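Local atomic coordinates of putative c-1-tetrahydrofolate synthase, cytoplasmic (Leishmania major, PDB entry 4A26), a protein that probably catalyses, as a homodimer, both the oxidation of methylenetetrahydrofolate and the hydrolysis of methenyltetrahydrofolate in one-carbon metabolism. Residues Ile161-Lys166 with Met186-Thr191; Thr210-Ile215 with Trp228-Ala233; Glu81-Asn86 with Asn112-Lys117; Leu74-Ser79 with Pro104-Leu109; Gly35-Leu40 with Gly66-Asn71. All coordinates share one frame; numbering follows the deposited sequence.

Interaction 1. Residues Ile161-Lys166 with Met186-Thr191; sequences IEMAGK and MKENAT
Ala164 and Asn189 bring the two backbones together where a Schellman motif ends helix 178-187, in the Rossmann-type NAD(P)-binding domain. Asn189, with positive phi, is the C' residue of that motif, and the type II turn from Met163 to Lys166 lies against it. The close-fitting part is mostly backbone. Gly165 N donates to Asn189 O at 2.9 Å, reaching it from above the carbonyl plane, 46° out. One residue on from Gly165 and two on from Asn189, Thr191 N donates to Lys166 O at 2.8 Å, almost straight in line with the C=O bond. Buried beside these bonds, the methyl CB of Ala190 rests on Met163 O (3.4 Å). Met163 adds an apolar flank: SD lies 3.7 Å from Glu188 CG, and the bend at chi3 (-74°) folds CE back to the same carbon, also at 3.7 Å.

The outer side is looser and polar. Lys166 runs away from 186-191, and its NZ forms a long salt bridge with Glu162 OE1 (3.4 Å) at the surface. Glu188 gives only its aliphatic part to Met163, while its carboxylate pairs with Lys157 of helix 147-159. Asn189 OD1 and Thr191 OG1 bind Arg173 and Thr199 of the second subunit, which places this helix end at the dimer interface. At the turn's outer corner, the CB atoms of Ala164 and Asn189 lie 4.1 Å apart.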
# COMPACT_ATOMS: atom_id res chain seq x y z
N ILE A 161 -20.99 8.46 -9.24
CA ILE A 161 -19.91 8.30 -10.19
C ILE A 161 -19.32 6.90 -10.07
O ILE A 161 -18.77 6.53 -9.03
CB ILE A 161 -18.81 9.37 -9.99
CG1 ILE A 161 -19.41 10.77 -10.22
CG2 ILE A 161 -17.64 9.13 -10.93
CD1 ILE A 161 -18.45 11.90 -9.95
N GLU A 162 -19.47 6.13 -11.15
CA GLU A 162 -18.97 4.76 -11.22
C GLU A 162 -17.45 4.75 -11.17
O GLU A 162 -16.80 5.57 -11.83
CB GLU A 162 -19.44 4.07 -12.51
CG GLU A 162 -20.92 3.65 -12.52
CD GLU A 162 -21.44 3.25 -13.91
OE1 GLU A 162 -20.66 3.26 -14.89
OE2 GLU A 162 -22.64 2.92 -14.02
N MET A 163 -16.89 3.84 -10.37
CA MET A 163 -15.45 3.59 -10.32
C MET A 163 -15.09 2.24 -10.95
O MET A 163 -14.19 2.18 -11.77
CB MET A 163 -14.98 3.64 -8.87
CG MET A 163 -14.79 5.04 -8.35
SD MET A 163 -14.65 5.11 -6.56
CE MET A 163 -16.37 4.82 -6.11
N ALA A 164 -15.79 1.18 -10.58
CA ALA A 164 -15.51 -0.16 -11.11
C ALA A 164 -15.54 -0.19 -12.64
O ALA A 164 -16.50 0.27 -13.25
CB ALA A 164 -16.49 -1.17 -10.56
N GLY A 165 -14.48 -0.72 -13.25
CA GLY A 165 -14.39 -0.85 -14.71
C GLY A 165 -13.90 0.39 -15.43
O GLY A 165 -13.81 0.41 -16.67
N LYS A 166 -13.56 1.43 -14.67
CA LYS A 166 -13.16 2.70 -15.25
C LYS A 166 -11.64 2.88 -15.19
O LYS A 166 -10.95 2.19 -14.45
CB LYS A 166 -13.85 3.85 -14.51
CG LYS A 166 -15.37 3.73 -14.43
CD LYS A 166 -16.02 3.73 -15.81
CE LYS A 166 -17.53 3.80 -15.72
NZ LYS A 166 -18.16 4.07 -17.04
N MET A 186 -8.38 1.50 -6.83
CA MET A 186 -8.11 0.14 -7.32
C MET A 186 -8.93 -0.87 -6.55
O MET A 186 -9.43 -1.84 -7.12
CB MET A 186 -6.62 -0.22 -7.20
CG MET A 186 -6.31 -1.67 -7.57
SD MET A 186 -4.58 -2.00 -7.90
CE MET A 186 -3.85 -1.59 -6.31
N LYS A 187 -9.06 -0.65 -5.25
CA LYS A 187 -9.91 -1.46 -4.39
C LYS A 187 -11.37 -1.39 -4.86
O LYS A 187 -12.14 -2.35 -4.71
CB LYS A 187 -9.78 -0.97 -2.95
CG LYS A 187 -10.58 -1.73 -1.91
CD LYS A 187 -10.56 -0.97 -0.58
CE LYS A 187 -11.01 -1.85 0.57
NZ LYS A 187 -12.31 -2.54 0.30
N GLU A 188 -11.74 -0.25 -5.45
CA GLU A 188 -13.07 -0.07 -6.03
C GLU A 188 -13.11 -0.56 -7.50
O GLU A 188 -14.12 -0.38 -8.19
CB GLU A 188 -13.49 1.41 -5.93
CG GLU A 188 -14.83 1.61 -5.24
CD GLU A 188 -14.77 1.38 -3.73
OE1 GLU A 188 -13.70 1.60 -3.12
OE2 GLU A 188 -15.80 1.00 -3.15
N ASN A 189 -12.02 -1.17 -7.95
CA ASN A 189 -11.90 -1.84 -9.25
C ASN A 189 -11.80 -0.90 -10.45
O ASN A 189 -12.12 -1.28 -11.59
CB ASN A 189 -12.99 -2.89 -9.44
CG ASN A 189 -12.81 -4.08 -8.51
OD1 ASN A 189 -11.74 -4.27 -7.94
ND2 ASN A 189 -13.87 -4.87 -8.35
N ALA A 190 -11.34 0.32 -10.20
CA ALA A 190 -10.91 1.22 -11.26
C ALA A 190 -9.47 0.84 -11.56
O ALA A 190 -8.74 0.43 -10.67
CB ALA A 190 -11.00 2.67 -10.82
N THR A 191 -9.07 0.96 -12.82
CA THR A 191 -7.70 0.66 -13.20
C THR A 191 -6.92 1.96 -13.06
O THR A 191 -7.23 2.95 -13.73
CB THR A 191 -7.63 0.07 -14.61
OG1 THR A 191 -8.47 -1.09 -14.67
CG2 THR A 191 -6.22 -0.32 -14.96

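Interaction 2. Residues Thr210-Ile215 with Trp228-Ala233; sequences TADIVI and WIKEGA
Ala211 and Asp212, just before strand 213-216, lie beside a type II turn running from Lys230 to Ala233 that leads into strand 234-237; the CA atoms of Asp212 and Ala233 are 4.6 Å apart. No direct backbone hydrogen bond joins the two segments. A water bridges them instead, donating to Ala211 O at 2.7 Å and accepting from Lys230 N at 2.8 Å. Ala233 CB packs on the same carbonyl, 3.4 Å from Ala211 O.

Lys230 supplies the main side-chain contact. With CG anti to the backbone N (chi1 -178°) and the rest of the chain extended, it passes Thr210 and runs alongside Asp212, both pointing the same way. Lys230 NZ ends in a salt bridge with Asp212 OD1 at 2.8 Å, on the syn side but 35° out of the carboxylate plane. The other oxygen, Asp212 OD2, accepts a weak bond from Arg167 N, at the start of the neighbouring strand 167-171.

The contact sits at the N-terminal end of an inner strand, where strand 213-216 enters the Rossmann-type parallel sheet: Asp212 and Val214 bond to Ala234 on one flank, Ile213 pairs with strand 167-171 on the other, and Val214 also packs on Leu208 of helix 201-209.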
# COMPACT_ATOMS: atom_id res chain seq x y z
N THR A 210 -7.55 9.33 -21.60
CA THR A 210 -8.53 8.25 -21.46
C THR A 210 -9.07 8.09 -20.03
O THR A 210 -9.79 7.13 -19.75
CB THR A 210 -7.94 6.91 -21.92
OG1 THR A 210 -6.91 6.50 -21.02
CG2 THR A 210 -7.36 7.04 -23.33
N ALA A 211 -8.74 9.03 -19.14
CA ALA A 211 -9.11 8.93 -17.73
C ALA A 211 -10.56 9.31 -17.49
O ALA A 211 -10.94 10.47 -17.65
CB ALA A 211 -8.20 9.81 -16.88
N ASP A 212 -11.36 8.32 -17.09
CA ASP A 212 -12.75 8.54 -16.71
C ASP A 212 -12.83 9.29 -15.38
O ASP A 212 -13.79 10.02 -15.12
CB ASP A 212 -13.48 7.21 -16.62
CG ASP A 212 -13.62 6.54 -17.97
OD1 ASP A 212 -14.30 7.11 -18.85
OD2 ASP A 212 -13.05 5.44 -18.16
N ILE A 213 -11.82 9.09 -14.54
CA ILE A 213 -11.71 9.76 -13.26
C ILE A 213 -10.33 10.42 -13.19
O ILE A 213 -9.36 9.90 -13.74
CB ILE A 213 -11.93 8.76 -12.10
CG1 ILE A 213 -13.35 8.17 -12.20
CG2 ILE A 213 -11.69 9.42 -10.75
CD1 ILE A 213 -13.70 7.18 -11.11
N VAL A 214 -10.25 11.58 -12.53
CA VAL A 214 -8.98 12.28 -12.36
C VAL A 214 -8.92 12.90 -10.98
O VAL A 214 -9.83 13.63 -10.57
CB VAL A 214 -8.79 13.41 -13.39
CG1 VAL A 214 -7.46 14.10 -13.17
CG2 VAL A 214 -8.89 12.88 -14.82
N ILE A 215 -7.83 12.61 -10.27
CA ILE A 215 -7.62 13.14 -8.93
C ILE A 215 -6.39 14.04 -9.00
O ILE A 215 -5.28 13.57 -9.21
CB ILE A 215 -7.40 12.01 -7.90
CG1 ILE A 215 -8.43 10.89 -8.09
CG2 ILE A 215 -7.52 12.54 -6.49
CD1 ILE A 215 -9.86 11.34 -7.99
N TRP A 228 -7.02 18.46 -21.44
CA TRP A 228 -6.41 17.16 -21.12
C TRP A 228 -7.44 16.21 -20.52
O TRP A 228 -7.23 15.00 -20.49
CB TRP A 228 -5.25 17.32 -20.14
CG TRP A 228 -4.17 18.27 -20.59
CD1 TRP A 228 -3.91 18.69 -21.86
CD2 TRP A 228 -3.17 18.87 -19.75
NE1 TRP A 228 -2.84 19.55 -21.87
CE2 TRP A 228 -2.36 19.68 -20.59
CE3 TRP A 228 -2.89 18.82 -18.39
CZ2 TRP A 228 -1.29 20.42 -20.10
CZ3 TRP A 228 -1.83 19.57 -17.90
CH2 TRP A 228 -1.04 20.36 -18.76
N ILE A 229 -8.54 16.77 -20.03
CA ILE A 229 -9.58 15.98 -19.37
C ILE A 229 -10.46 15.34 -20.43
O ILE A 229 -10.90 16.01 -21.37
CB ILE A 229 -10.47 16.87 -18.44
CG1 ILE A 229 -9.60 17.72 -17.50
CG2 ILE A 229 -11.44 16.01 -17.65
CD1 ILE A 229 -8.42 16.99 -16.89
N LYS A 230 -10.71 14.04 -20.29
CA LYS A 230 -11.57 13.32 -21.22
C LYS A 230 -13.00 13.83 -21.12
O LYS A 230 -13.51 14.06 -20.02
CB LYS A 230 -11.54 11.82 -20.90
CG LYS A 230 -12.36 10.93 -21.83
CD LYS A 230 -12.51 9.53 -21.23
CE LYS A 230 -13.28 8.59 -22.14
NZ LYS A 230 -13.47 7.25 -21.51
N GLU A 231 -13.63 14.00 -22.27
CA GLU A 231 -14.99 14.52 -22.35
C GLU A 231 -15.95 13.59 -21.58
O GLU A 231 -16.13 12.43 -21.97
CB GLU A 231 -15.41 14.65 -23.81
CG GLU A 231 -16.49 15.67 -24.08
CD GLU A 231 -16.67 15.95 -25.56
OE1 GLU A 231 -15.64 16.14 -26.25
OE2 GLU A 231 -17.82 15.98 -26.03
N GLY A 232 -16.52 14.09 -20.49
CA GLY A 232 -17.44 13.32 -19.64
C GLY A 232 -16.80 12.81 -18.35
O GLY A 232 -17.45 12.12 -17.57
N ALA A 233 -15.53 13.16 -18.13
CA ALA A 233 -14.78 12.66 -16.98
C ALA A 233 -15.25 13.27 -15.67
O ALA A 233 -15.98 14.27 -15.66
CB ALA A 233 -13.29 12.94 -17.16
O HOH W 1 -9.61 12.76 -18.02

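Interaction 3. Residues Glu81-Asn86 with Asn112-Lys117; sequences EVLEVN and NRAIEK
Glu84 and Ala114 mark the nearest CA approach of 81-86 and 112-117, pieces of helices 80-91 and 111-116 that run roughly the same way at 29°, with axes 9.6 Å apart. Glu84 has the largest share of the contact. Its chain extends from CG across the gap and meets two basic side chains of 112-117, Arg113 and Lys117, each at about a right angle.

Arg113 sends its guanidinium around with a bend at chi3, and the Glu84 carboxylate lies over one of its faces. The two planes are 77° apart. Glu84 OE1 is 3.2 Å from Arg113 NH1 but well out of the guanidinium plane, so the salt bridge works through charge alone, with no N-H aimed at the oxygen. Lys117 approaches with its aliphatic part: CG rests on Glu84 CD at 3.5 Å, while NZ stays 4.7 Å from Glu84 OE1, near enough for opposite charges to favour each other without a bond. The two nearby positive groups would tend to favour an ionised carboxylate, although Glu84 OE2 also lies beside the carbonyl oxygen of Arg113.

On the inner side the contact turns apolar. Leu83, its CG anti to the backbone N (chi1 172°), places CD2 3.6 Å from Ala114 CB.

Leu83 continues inward onto Ile43 and Val45 of strand 39-45 and Leu74 of strand 68-74, so helix 80-91 packs on the catalytic domain's parallel sheet, with 112-117 beside it. Lys117 O takes a hydrogen bond from Asn91 ND2 at the far end of helix 80-91.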
# COMPACT_ATOMS: atom_id res chain seq x y z
N GLU A 81 9.65 11.73 25.68
CA GLU A 81 9.16 10.74 26.64
C GLU A 81 7.80 11.16 27.20
O GLU A 81 6.86 10.37 27.22
CB GLU A 81 10.16 10.54 27.79
CG GLU A 81 10.34 9.08 28.26
CD GLU A 81 9.10 8.49 28.95
OE1 GLU A 81 8.10 8.21 28.25
OE2 GLU A 81 9.14 8.29 30.19
N VAL A 82 7.71 12.42 27.62
CA VAL A 82 6.49 12.94 28.26
C VAL A 82 5.32 13.02 27.27
O VAL A 82 4.19 12.71 27.63
CB VAL A 82 6.74 14.32 28.91
CG1 VAL A 82 5.45 14.89 29.46
CG2 VAL A 82 7.79 14.20 30.00
N LEU A 83 5.60 13.43 26.04
CA LEU A 83 4.58 13.40 24.98
C LEU A 83 4.02 11.99 24.84
O LEU A 83 2.81 11.79 24.89
CB LEU A 83 5.18 13.84 23.63
CG LEU A 83 4.30 13.69 22.39
CD1 LEU A 83 3.05 14.55 22.52
CD2 LEU A 83 5.07 14.02 21.12
N GLU A 84 4.91 11.02 24.67
CA GLU A 84 4.51 9.63 24.47
C GLU A 84 3.73 9.05 25.65
O GLU A 84 2.85 8.21 25.46
CB GLU A 84 5.75 8.76 24.20
CG GLU A 84 6.39 9.02 22.84
CD GLU A 84 7.40 7.95 22.46
OE1 GLU A 84 8.03 7.36 23.37
OE2 GLU A 84 7.57 7.71 21.25
N VAL A 85 4.05 9.50 26.86
CA VAL A 85 3.30 9.11 28.06
C VAL A 85 1.84 9.54 27.93
O VAL A 85 0.92 8.75 28.19
CB VAL A 85 3.91 9.73 29.35
CG1 VAL A 85 2.89 9.75 30.48
CG2 VAL A 85 5.16 8.97 29.75
N ASN A 86 1.62 10.79 27.53
CA ASN A 86 0.27 11.30 27.29
C ASN A 86 -0.43 10.57 26.15
O ASN A 86 -1.65 10.37 26.20
CB ASN A 86 0.28 12.80 27.02
CG ASN A 86 0.65 13.61 28.24
OD1 ASN A 86 -0.23 14.07 28.97
ND2 ASN A 86 1.94 13.77 28.48
N ASN A 112 7.20 10.66 13.74
CA ASN A 112 6.94 9.25 13.44
C ASN A 112 6.99 8.38 14.70
O ASN A 112 6.21 7.44 14.84
CB ASN A 112 7.94 8.71 12.41
CG ASN A 112 7.74 9.31 11.02
OD1 ASN A 112 6.64 9.73 10.67
ND2 ASN A 112 8.81 9.34 10.23
N ARG A 113 7.90 8.71 15.60
CA ARG A 113 8.05 7.99 16.87
C ARG A 113 6.89 8.26 17.83
O ARG A 113 6.43 7.36 18.52
CB ARG A 113 9.40 8.34 17.51
CG ARG A 113 9.61 7.84 18.94
CD ARG A 113 11.09 7.58 19.26
NE ARG A 113 11.43 7.89 20.65
CZ ARG A 113 11.09 7.16 21.71
NH1 ARG A 113 10.36 6.05 21.58
NH2 ARG A 113 11.47 7.55 22.93
N ALA A 114 6.41 9.51 17.85
CA ALA A 114 5.25 9.87 18.66
C ALA A 114 3.98 9.22 18.13
O ALA A 114 3.09 8.86 18.90
CB ALA A 114 5.08 11.38 18.72
N ILE A 115 3.89 9.08 16.80
CA ILE A 115 2.75 8.44 16.15
C ILE A 115 2.75 6.91 16.32
O ILE A 115 1.69 6.29 16.37
CB ILE A 115 2.70 8.78 14.64
CG1 ILE A 115 2.37 10.26 14.44
CG2 ILE A 115 1.68 7.92 13.92
CD1 ILE A 115 2.78 10.80 13.07
N GLU A 116 3.94 6.31 16.40
CA GLU A 116 4.06 4.86 16.54
C GLU A 116 3.49 4.39 17.88
O GLU A 116 2.98 3.27 17.98
CB GLU A 116 5.52 4.41 16.38
CG GLU A 116 5.72 3.14 15.53
CD GLU A 116 5.58 3.37 14.02
OE1 GLU A 116 5.01 4.41 13.61
OE2 GLU A 116 6.03 2.50 13.24
N LYS A 117 3.58 5.25 18.90
CA LYS A 117 3.00 4.99 20.22
C LYS A 117 1.49 4.78 20.19
O LYS A 117 0.95 4.07 21.04
CB LYS A 117 3.31 6.13 21.20
CG LYS A 117 4.55 5.93 22.03
CD LYS A 117 4.29 5.06 23.26
CE LYS A 117 5.60 4.71 23.98
NZ LYS A 117 5.40 3.89 25.21

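Interaction 4. Residues Leu74-Ser79 with Pro104-Leu109; sequences LPEDIS and PLPKHL
Glu76, His108 and Leu109 give most of the area buried between two loops, each containing a type I turn: Pro75 to Ile78 and Pro106 to Leu109. His108 makes the hydrogen bond across the gap. Its CG sits between the backbone N and the carbonyl carbon (chi1 76°), a torsion that swings the imidazole over to the opposite loop. There NE2 donates to Ile78 O at 2.8 Å, with the oxygen 12° out of the ring plane and the donor tilted 31° from the carbonyl plane. The same ring edge also faces Glu76 O, which lies 3.3 Å from His108 CE1, so two carbonyls of the turn line one edge of the imidazole.

Glu76 meets Pro106 with its carbonyl and aliphatic chain: Glu76 O is 3.4 Å from Pro106 CG, and the CG atoms of the two residues are 4.0 Å apart. Its carboxylate is turned to other work, as OE1 accepts a hydrogen bond from Gln47 N.

Leu109 packs beside the histidine bond, its CD2 3.5 Å from Ile78 O and 3.7 Å from Ser79 C. Its CG also lies over one face of the His108 ring.

The two loops stand at the C-terminal ends of parallel strands 68-74 and 98-101, and lead into helices 80-91 and 111-116. Ile78, Pro106 and Leu109 all rest on Val45 of strand 39-45, which runs between those two strands in the sheet.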
# COMPACT_ATOMS: atom_id res chain seq x y z
N LEU A 74 0.13 20.22 25.44
CA LEU A 74 1.44 20.12 26.08
C LEU A 74 2.30 21.34 25.74
O LEU A 74 2.15 21.92 24.66
CB LEU A 74 2.15 18.84 25.63
CG LEU A 74 1.43 17.52 25.92
CD1 LEU A 74 2.21 16.36 25.31
CD2 LEU A 74 1.23 17.30 27.41
N PRO A 75 3.21 21.72 26.66
CA PRO A 75 4.12 22.84 26.38
C PRO A 75 4.99 22.63 25.14
O PRO A 75 5.16 21.51 24.67
CB PRO A 75 4.99 22.91 27.64
CG PRO A 75 4.16 22.33 28.70
CD PRO A 75 3.37 21.24 28.04
N GLU A 76 5.54 23.73 24.62
CA GLU A 76 6.32 23.70 23.39
C GLU A 76 7.68 23.01 23.56
O GLU A 76 8.21 22.45 22.60
CB GLU A 76 6.53 25.13 22.87
CG GLU A 76 6.96 25.23 21.41
CD GLU A 76 6.49 26.51 20.77
OE1 GLU A 76 5.30 26.58 20.39
OE2 GLU A 76 7.30 27.46 20.67
N ASP A 77 8.22 23.06 24.77
CA ASP A 77 9.58 22.59 25.06
C ASP A 77 9.59 21.24 25.80
O ASP A 77 10.53 20.94 26.54
CB ASP A 77 10.34 23.66 25.87
CG ASP A 77 9.72 23.93 27.25
OD1 ASP A 77 8.51 23.70 27.43
OD2 ASP A 77 10.44 24.40 28.15
N ILE A 78 8.56 20.44 25.58
CA ILE A 78 8.35 19.20 26.35
C ILE A 78 9.14 18.02 25.79
O ILE A 78 9.45 17.97 24.59
CB ILE A 78 6.85 18.85 26.42
CG1 ILE A 78 6.57 17.87 27.57
CG2 ILE A 78 6.36 18.28 25.09
CD1 ILE A 78 5.12 17.78 27.94
N SER A 79 9.44 17.05 26.66
CA SER A 79 10.18 15.85 26.28
C SER A 79 9.42 14.98 25.31
O SER A 79 8.19 14.97 25.30
CB SER A 79 10.48 15.01 27.53
OG SER A 79 11.25 15.72 28.46
N PRO A 104 2.55 20.28 12.38
CA PRO A 104 3.84 19.72 12.80
C PRO A 104 4.20 20.03 14.25
O PRO A 104 3.94 21.14 14.73
CB PRO A 104 4.83 20.41 11.86
CG PRO A 104 4.22 21.72 11.57
CD PRO A 104 2.72 21.49 11.56
N LEU A 105 4.81 19.06 14.92
CA LEU A 105 5.36 19.24 16.26
C LEU A 105 6.61 20.11 16.20
O LEU A 105 7.18 20.31 15.12
CB LEU A 105 5.74 17.89 16.86
CG LEU A 105 4.63 16.86 17.06
CD1 LEU A 105 5.22 15.47 17.24
CD2 LEU A 105 3.76 17.21 18.25
N PRO A 106 7.05 20.65 17.35
CA PRO A 106 8.33 21.35 17.39
C PRO A 106 9.48 20.49 16.87
O PRO A 106 9.42 19.26 16.93
CB PRO A 106 8.51 21.66 18.88
CG PRO A 106 7.13 21.77 19.40
CD PRO A 106 6.32 20.78 18.62
N LYS A 107 10.52 21.14 16.36
CA LYS A 107 11.61 20.44 15.66
C LYS A 107 12.32 19.39 16.52
O LYS A 107 12.71 18.34 16.02
CB LYS A 107 12.64 21.46 15.15
N HIS A 108 12.46 19.66 17.82
CA HIS A 108 13.22 18.77 18.70
C HIS A 108 12.54 17.41 18.92
O HIS A 108 13.20 16.44 19.29
CB HIS A 108 13.50 19.45 20.06
CG HIS A 108 12.32 19.49 20.98
ND1 HIS A 108 11.22 20.27 20.73
CD2 HIS A 108 12.08 18.86 22.15
CE1 HIS A 108 10.34 20.12 21.70
NE2 HIS A 108 10.84 19.27 22.58
N LEU A 109 11.23 17.34 18.68
CA LEU A 109 10.49 16.08 18.82
C LEU A 109 10.49 15.26 17.53
O LEU A 109 10.58 15.80 16.43
CB LEU A 109 9.04 16.36 19.23
CG LEU A 109 8.82 17.00 20.61
CD1 LEU A 109 7.40 17.51 20.72
CD2 LEU A 109 9.15 16.03 21.73

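Interaction 5. Residues Gly35-Leu40 with Gly66-Asn71; sequences GRVPGL and GMASFN
Gly39 pairs with Ala68, and Leu40 with Ser69, as strands 39-45 and 68-74 begin to run side by side in the catalytic domain's parallel sheet. Three backbone hydrogen bonds set the register. Ala68 N donates to Pro38 O at 2.7 Å, Leu40 N to Ala68 O at 3.1 Å, and Phe70 N to Leu40 O at 2.9 Å, so the bonds pass back and forth as expected of parallel strands. Two weaker CA-H...O contacts support them: Gly39 CA to Ala68 O at 3.5 Å, and Ser69 CA to Leu40 O.

Apolar contacts flank this ladder. Pro38 and Met67 cross at about a right angle, with the proline ring against the methionine chain and their CG atoms 3.8 Å apart. Met67 is extended beyond CG, which carries its CE along the same ring. Val37 spreads its CG1 over the start of the second strand, 4.2 Å from Ala68 CB.

The aromatic contact is made edge-on. Gly39, which has no side chain, meets the rim of the Phe70 ring with its CA, 4.0 Å from CE2.

The pairing closes the beta-alpha-beta unit formed by strand 39-45, helix 49-64 and strand 68-74; a Schellman motif at Gly66 ends that helix. Gly39 bonds on its other flank to His97 and Gly98, while Pro38 and Met67 pack on Phe293 and Leu286 of helix 279-297.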
# COMPACT_ATOMS: atom_id res chain seq x y z
N GLY A 35 -26.00 5.53 27.12
CA GLY A 35 -25.63 6.93 26.96
C GLY A 35 -24.17 7.15 26.63
O GLY A 35 -23.69 8.29 26.66
N ARG A 36 -23.46 6.07 26.30
CA ARG A 36 -22.05 6.16 25.93
C ARG A 36 -21.91 6.76 24.54
O ARG A 36 -22.84 6.71 23.73
CB ARG A 36 -21.38 4.78 25.98
CG ARG A 36 -21.03 4.31 27.38
CD ARG A 36 -20.26 3.00 27.34
NE ARG A 36 -21.10 1.88 26.92
CZ ARG A 36 -20.66 0.66 26.63
NH1 ARG A 36 -19.36 0.37 26.70
NH2 ARG A 36 -21.52 -0.29 26.25
N VAL A 37 -20.74 7.32 24.27
CA VAL A 37 -20.53 8.14 23.09
C VAL A 37 -19.07 8.10 22.64
O VAL A 37 -18.19 7.81 23.45
CB VAL A 37 -21.00 9.59 23.37
CG1 VAL A 37 -19.96 10.61 22.96
CG2 VAL A 37 -22.35 9.86 22.70
N PRO A 38 -18.80 8.36 21.35
CA PRO A 38 -17.42 8.33 20.88
C PRO A 38 -16.61 9.52 21.37
O PRO A 38 -17.15 10.60 21.58
CB PRO A 38 -17.55 8.40 19.35
CG PRO A 38 -19.01 8.22 19.05
CD PRO A 38 -19.75 8.67 20.26
N GLY A 39 -15.31 9.29 21.55
CA GLY A 39 -14.39 10.33 21.98
C GLY A 39 -13.31 10.50 20.94
O GLY A 39 -12.63 9.54 20.59
N LEU A 40 -13.17 11.72 20.44
CA LEU A 40 -12.04 12.08 19.60
C LEU A 40 -11.05 12.85 20.45
O LEU A 40 -11.37 13.91 20.99
CB LEU A 40 -12.50 12.95 18.43
CG LEU A 40 -11.40 13.34 17.43
CD1 LEU A 40 -10.68 12.10 16.90
CD2 LEU A 40 -11.99 14.16 16.30
N GLY A 66 -22.35 15.16 18.52
CA GLY A 66 -22.61 14.63 19.86
C GLY A 66 -21.54 13.69 20.38
O GLY A 66 -21.80 12.85 21.24
N MET A 67 -20.32 13.84 19.86
CA MET A 67 -19.17 13.08 20.35
C MET A 67 -18.52 13.81 21.52
O MET A 67 -18.69 15.02 21.67
CB MET A 67 -18.14 12.90 19.24
CG MET A 67 -18.54 11.91 18.18
SD MET A 67 -17.30 11.73 16.89
CE MET A 67 -18.03 10.42 15.90
N ALA A 68 -17.79 13.06 22.33
CA ALA A 68 -16.97 13.65 23.38
C ALA A 68 -15.68 14.14 22.74
O ALA A 68 -15.27 13.66 21.69
CB ALA A 68 -16.67 12.64 24.48
N SER A 69 -15.04 15.12 23.37
CA SER A 69 -13.83 15.72 22.83
C SER A 69 -12.75 15.73 23.91
O SER A 69 -13.04 16.04 25.06
CB SER A 69 -14.11 17.14 22.35
OG SER A 69 -13.51 17.38 21.10
N PHE A 70 -11.53 15.37 23.53
CA PHE A 70 -10.41 15.33 24.47
C PHE A 70 -9.20 16.06 23.91
O PHE A 70 -8.45 15.51 23.12
CB PHE A 70 -10.05 13.89 24.81
CG PHE A 70 -11.14 13.16 25.54
CD1 PHE A 70 -11.26 13.26 26.92
CD2 PHE A 70 -12.05 12.37 24.85
CE1 PHE A 70 -12.26 12.59 27.59
CE2 PHE A 70 -13.06 11.70 25.51
CZ PHE A 70 -13.16 11.80 26.89
N ASN A 71 -9.02 17.31 24.33
CA ASN A 71 -7.86 18.09 23.92
C ASN A 71 -6.80 18.07 25.00
O ASN A 71 -7.04 18.47 26.15
CB ASN A 71 -8.26 19.54 23.60
CG ASN A 71 -7.11 20.33 22.95
OD1 ASN A 71 -6.27 19.76 22.25
ND2 ASN A 71 -7.08 21.64 23.20

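In the fold
The interactions fall into two groups, one in each domain. Along the chain, interaction 5 closes first; interactions 4 and 3 follow with alternating segments, then 1 and 2. Interactions 3, 4 and 5 share the catalytic domain's three-stranded parallel sheet: 3 and 4 touch through Leu83 and Leu74, their centres 11 Å apart, whereas 5 lies at the other end of strand 68-74, its centre about 26 Å from that of 4. Interactions 1 and 2 lie at strand starts of the Rossmann-type sheet, their centres about 13 Å apart, and meet where Ile213 packs on Met163. Centres in different domains are 35 to 44 Å apart. Interactions 1 and 3 both touch the second subunit, so each domain contributes to the dimer.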